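Local coordinates for SusD superfamily protein (Bacteroides thetaiotaomicron, PDB 3MCX) that is of unknown function but probably binds glycans at the outer membrane for uptake, like other SusD proteins, and binds zinc ions, at residues A366-G371 with E399-D404; T194-I199 with Q250-E255. All blocks are in the same frame, centred on the assembly; numbering follows the deposited sequence. Where two conformers were deposited one is given.

Interaction 1 (A366-G371 with E399-D404)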
# COMPACT_ATOMS: atom_id res chain seq x y z
N ALA A 366 14.16 9.78 4.04
CA ALA A 366 15.37 9.04 4.38
C ALA A 366 16.56 9.98 4.52
O ALA A 366 17.39 9.80 5.42
CB ALA A 366 15.65 7.95 3.36
N GLY A 367 16.66 10.99 3.65
CA GLY A 367 17.75 11.93 3.71
C GLY A 367 17.74 12.76 4.99
O GLY A 367 18.74 12.91 5.69
N LEU A 368 16.57 13.33 5.30
CA LEU A 368 16.43 14.13 6.50
C LEU A 368 16.74 13.30 7.75
O LEU A 368 17.47 13.75 8.60
CB LEU A 368 15.03 14.73 6.60
CG LEU A 368 14.84 15.71 7.76
CD1 LEU A 368 15.74 16.92 7.63
CD2 LEU A 368 13.40 16.15 7.81
N LYS A 369 16.22 12.08 7.80
CA LYS A 369 16.42 11.21 8.97
C LYS A 369 17.88 10.79 9.13
O LYS A 369 18.39 10.73 10.27
CB LYS A 369 15.52 9.98 8.90
CG LYS A 369 14.03 10.26 9.15
CD LYS A 369 13.73 10.80 10.55
CE LYS A 369 14.08 9.84 11.67
NZ LYS A 369 13.91 10.48 13.03
N LYS A 370 18.59 10.55 8.03
CA LYS A 370 19.99 10.09 8.14
C LYS A 370 20.97 11.24 8.38
O LYS A 370 22.10 11.03 8.84
CB LYS A 370 20.40 9.26 6.92
CG LYS A 370 20.73 10.06 5.65
CD LYS A 370 20.68 9.17 4.40
CE LYS A 370 21.26 9.87 3.16
NZ LYS A 370 22.74 10.00 3.15
N GLY A 371 20.55 12.47 8.08
CA GLY A 371 21.33 13.66 8.42
C GLY A 371 22.45 14.03 7.48
O GLY A 371 23.27 14.89 7.79
N GLU A 399 16.05 25.46 6.57
CA GLU A 399 15.38 25.79 7.83
C GLU A 399 13.95 25.26 7.94
O GLU A 399 13.49 24.91 9.04
CB GLU A 399 15.41 27.31 8.11
CG GLU A 399 14.83 28.20 7.02
N THR A 400 13.21 25.20 6.82
CA THR A 400 11.82 24.75 6.84
C THR A 400 11.66 23.29 6.38
O THR A 400 10.57 22.76 6.34
CB THR A 400 10.90 25.69 6.02
OG1 THR A 400 11.37 25.75 4.66
CG2 THR A 400 10.91 27.11 6.63
N PHE A 401 12.77 22.65 6.07
CA PHE A 401 12.78 21.24 5.71
C PHE A 401 12.74 20.40 6.97
O PHE A 401 13.80 20.01 7.50
CB PHE A 401 14.03 20.94 4.87
CG PHE A 401 14.12 19.51 4.35
CD1 PHE A 401 13.03 18.86 3.77
CD2 PHE A 401 15.36 18.84 4.35
CE1 PHE A 401 13.12 17.57 3.26
CE2 PHE A 401 15.45 17.52 3.86
CZ PHE A 401 14.35 16.91 3.30
N THR A 402 11.54 20.14 7.46
CA THR A 402 11.32 19.40 8.70
C THR A 402 10.62 18.07 8.40
O THR A 402 9.97 17.88 7.36
CB THR A 402 10.44 20.17 9.66
OG1 THR A 402 9.14 20.25 9.08
CG2 THR A 402 11.00 21.62 9.93
N LEU A 403 10.69 17.12 9.33
CA LEU A 403 9.95 15.88 9.19
C LEU A 403 8.45 16.14 9.04
O LEU A 403 7.82 15.55 8.20
CB LEU A 403 10.24 14.98 10.39
CG LEU A 403 9.55 13.62 10.36
CD1 LEU A 403 9.93 12.77 9.12
CD2 LEU A 403 9.82 12.84 11.69
N ASP A 404 7.89 17.02 9.86
CA ASP A 404 6.45 17.28 9.78
C ASP A 404 6.09 17.78 8.40
O ASP A 404 5.06 17.41 7.85
CB ASP A 404 6.02 18.31 10.83
CG ASP A 404 4.51 18.51 10.85
OD1 ASP A 404 3.78 17.51 11.06
OD2 ASP A 404 4.08 19.65 10.64
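Leu368 reaches from the last turns of helix 356-370 into the junction where residues 399-404 lead into helix 403-414, and its two methyl groups do different work. The contact is apolar: Leu368 contributes 98 of the 242 Å² buried, the largest share of any residue.

The first group of contacts is with the ring of Phe401. CD1 of Leu368 lies 3.8 Å from CD2 of Phe401, at an oblique approach, while CB of Leu368 is 3.9 Å from CE2 of Phe401, so the leucine lines the ring obliquely along CD2, CE2 and CZ. The two side chains run alongside each other, pointing opposite ways. In Leu368 the CG carbon is trans to the backbone N (chi1 -174°), which carries the branch point out from its own helix toward residues 401-403. The Phe401 side chain also packs on Ile374, Ala377 and Leu381 of helix 374-385.

The second group is between side chain and backbone. CD2 of Leu368 comes to 3.3 Å from the backbone N of Leu403 and 3.4 Å from C of Thr402, packing against the peptide link at the start of the helix; CD1 of Leu368 also sits 3.7 Å from O of Phe401. The peptide touched here belongs to a helix start: Thr402 occupies the N-cap position, its OG1 accepting from the N of Arg405, and Phe401 just before it is the centre of an inverse gamma turn. Such helix-to-helix packing is consistent with the TPR-like helical architecture of SusD-family proteins.

Leucine-to-leucine packing is looser: CD2 of Leu368 is 4.2 Å from CB of Leu403. Ile406, about one turn further along helix 403-414, touches both Leu368 and Phe401.

Interaction 2 (T194-I199 with Q250-E255); sequences TSNGYI and QDFQSE
Asn196 lays its side chain over one face of the Phe252 ring, its CB 3.5 Å from the ring centroid and only 4° off the ring normal, a CH-pi contact. The amide follows the ring: its plane is 3° from that of the phenyl group, and CG of Asn196 stands 3.5 Å from CG of Phe252, so the amide stacks over the CB end of the ring. With CG beside the backbone N (chi1 -67°), the asparagine carries its amide out over this end.

Both partners are loop residues. Asn196 and Gly197 are the central pair of a type II beta turn running from Ser195 to Tyr198, closed by Tyr198 N to Ser195 O at 3.2 Å, in the connection between helices 172-186 and 201-214; Phe252 lies in the loop between helix 218-231 and strand 256-260. Gly197, with positive phi in the turn, brings its backbone N to 3.4 Å from CE1 of Phe252, at an oblique approach to the ring.

A water extends the contact on the polar side: it donates to O of Phe252 at 2.8 Å and accepts a weak bond from ND2 of Asn196. In the backbone flanking Phe252, Gln253 NE2 bonds to Asp251 O at 3.0 Å, while Phe252 N is hydrogen-bonded to OE2 of Glu259.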
# COMPACT_ATOMS: atom_id res chain seq x y z
N THR A 194 10.53 -0.53 -19.30
CA THR A 194 9.23 -0.38 -18.68
C THR A 194 8.41 -1.64 -18.94
O THR A 194 8.53 -2.30 -19.99
CB THR A 194 8.45 0.89 -19.11
OG1 THR A 194 7.91 0.67 -20.41
CG2 THR A 194 9.33 2.14 -19.09
N SER A 195 7.61 -2.01 -17.94
CA SER A 195 6.92 -3.29 -17.98
C SER A 195 5.51 -3.16 -17.40
O SER A 195 5.26 -3.47 -16.26
CB SER A 195 7.73 -4.36 -17.24
OG SER A 195 7.40 -5.64 -17.75
N ASN A 196 4.58 -2.70 -18.22
CA ASN A 196 3.22 -2.45 -17.77
C ASN A 196 2.50 -3.71 -17.30
O ASN A 196 2.26 -4.62 -18.08
CB ASN A 196 2.38 -1.82 -18.92
CG ASN A 196 2.84 -0.42 -19.29
OD1 ASN A 196 3.65 0.19 -18.60
ND2 ASN A 196 2.31 0.09 -20.39
N GLY A 197 2.16 -3.77 -16.01
CA GLY A 197 1.42 -4.88 -15.45
C GLY A 197 2.25 -5.82 -14.62
O GLY A 197 1.70 -6.71 -13.99
N TYR A 198 3.57 -5.61 -14.64
CA TYR A 198 4.55 -6.56 -14.09
C TYR A 198 5.68 -5.83 -13.39
O TYR A 198 5.85 -4.63 -13.57
CB TYR A 198 5.18 -7.36 -15.22
CG TYR A 198 4.19 -8.06 -16.09
CD1 TYR A 198 3.44 -9.11 -15.59
CD2 TYR A 198 3.99 -7.68 -17.40
CE1 TYR A 198 2.54 -9.78 -16.37
CE2 TYR A 198 3.07 -8.34 -18.19
CZ TYR A 198 2.35 -9.39 -17.67
OH TYR A 198 1.44 -10.06 -18.44
N ILE A 199 6.48 -6.55 -12.61
CA ILE A 199 7.57 -5.98 -11.84
C ILE A 199 8.86 -5.94 -12.64
O ILE A 199 9.29 -6.97 -13.16
CB ILE A 199 7.81 -6.81 -10.56
CG1 ILE A 199 6.60 -6.68 -9.65
CG2 ILE A 199 9.08 -6.35 -9.85
CD1 ILE A 199 6.52 -7.76 -8.57
N GLN A 250 -6.48 6.54 -15.68
CA GLN A 250 -5.83 6.18 -16.94
C GLN A 250 -4.71 5.17 -16.65
O GLN A 250 -3.95 5.30 -15.68
CB GLN A 250 -5.28 7.42 -17.66
CG GLN A 250 -6.35 8.40 -18.09
CD GLN A 250 -7.36 7.75 -19.02
OE1 GLN A 250 -8.51 7.50 -18.64
NE2 GLN A 250 -6.93 7.45 -20.22
N ASP A 251 -4.63 4.14 -17.49
CA ASP A 251 -3.66 3.06 -17.29
C ASP A 251 -2.21 3.52 -17.50
O ASP A 251 -1.91 4.24 -18.46
CB ASP A 251 -3.91 1.93 -18.30
CG ASP A 251 -5.15 1.11 -17.99
OD1 ASP A 251 -5.89 1.39 -17.03
OD2 ASP A 251 -5.36 0.15 -18.75
N PHE A 252 -1.31 3.06 -16.64
CA PHE A 252 0.14 3.12 -16.88
C PHE A 252 0.66 4.51 -17.25
O PHE A 252 1.37 4.69 -18.23
CB PHE A 252 0.55 2.07 -17.92
CG PHE A 252 0.04 0.69 -17.60
CD1 PHE A 252 0.44 0.05 -16.46
CD2 PHE A 252 -0.85 0.07 -18.44
CE1 PHE A 252 -0.05 -1.21 -16.16
CE2 PHE A 252 -1.32 -1.21 -18.15
CZ PHE A 252 -0.91 -1.82 -17.01
N GLN A 253 0.32 5.49 -16.42
CA GLN A 253 0.76 6.87 -16.61
C GLN A 253 2.20 6.99 -16.11
O GLN A 253 2.74 6.07 -15.53
CB GLN A 253 -0.23 7.82 -15.92
CG GLN A 253 -1.63 7.74 -16.55
CD GLN A 253 -1.63 8.16 -18.02
OE1 GLN A 253 -1.46 9.33 -18.33
NE2 GLN A 253 -1.77 7.18 -18.95
N SER A 254 2.80 8.15 -16.36
CA SER A 254 4.25 8.29 -16.32
C SER A 254 4.92 8.10 -14.96
O SER A 254 6.12 7.87 -14.92
CB SER A 254 4.67 9.65 -16.91
OG SER A 254 4.29 10.72 -16.07
N GLU A 255 4.18 8.20 -13.87
CA GLU A 255 4.78 7.96 -12.57
C GLU A 255 4.69 6.50 -12.16
O GLU A 255 5.38 6.08 -11.22
CB GLU A 255 4.10 8.79 -11.48
CG GLU A 255 4.37 10.29 -11.51
CD GLU A 255 4.11 10.98 -10.16
OE1 GLU A 255 3.97 10.30 -9.10
OE2 GLU A 255 4.06 12.23 -10.19
O HOH W 1 2.10 3.45 -20.61

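How the interactions relate
The contacts are independent: the centres of interactions 1 and 2 are 30 Å apart, their nearest atoms about 17 Å, and the two do not touch. Along the chain they follow in series, interaction 2 closing before interaction 1 opens. Interaction 1 joins a helix end to a helix start, whereas interaction 2 pairs two loops. Interaction 1 lies near zinc sites without taking part in one: the Phe401 side chain is about 12 Å from a bound zinc ion and about 8 Å from that of Glu375, a zinc-binding residue whose metal is not bound to this chain in the model. Interaction 2 is remote from the zinc sites; an acetate, probably from crystallisation, lies about 4 Å from the Phe252 side chain.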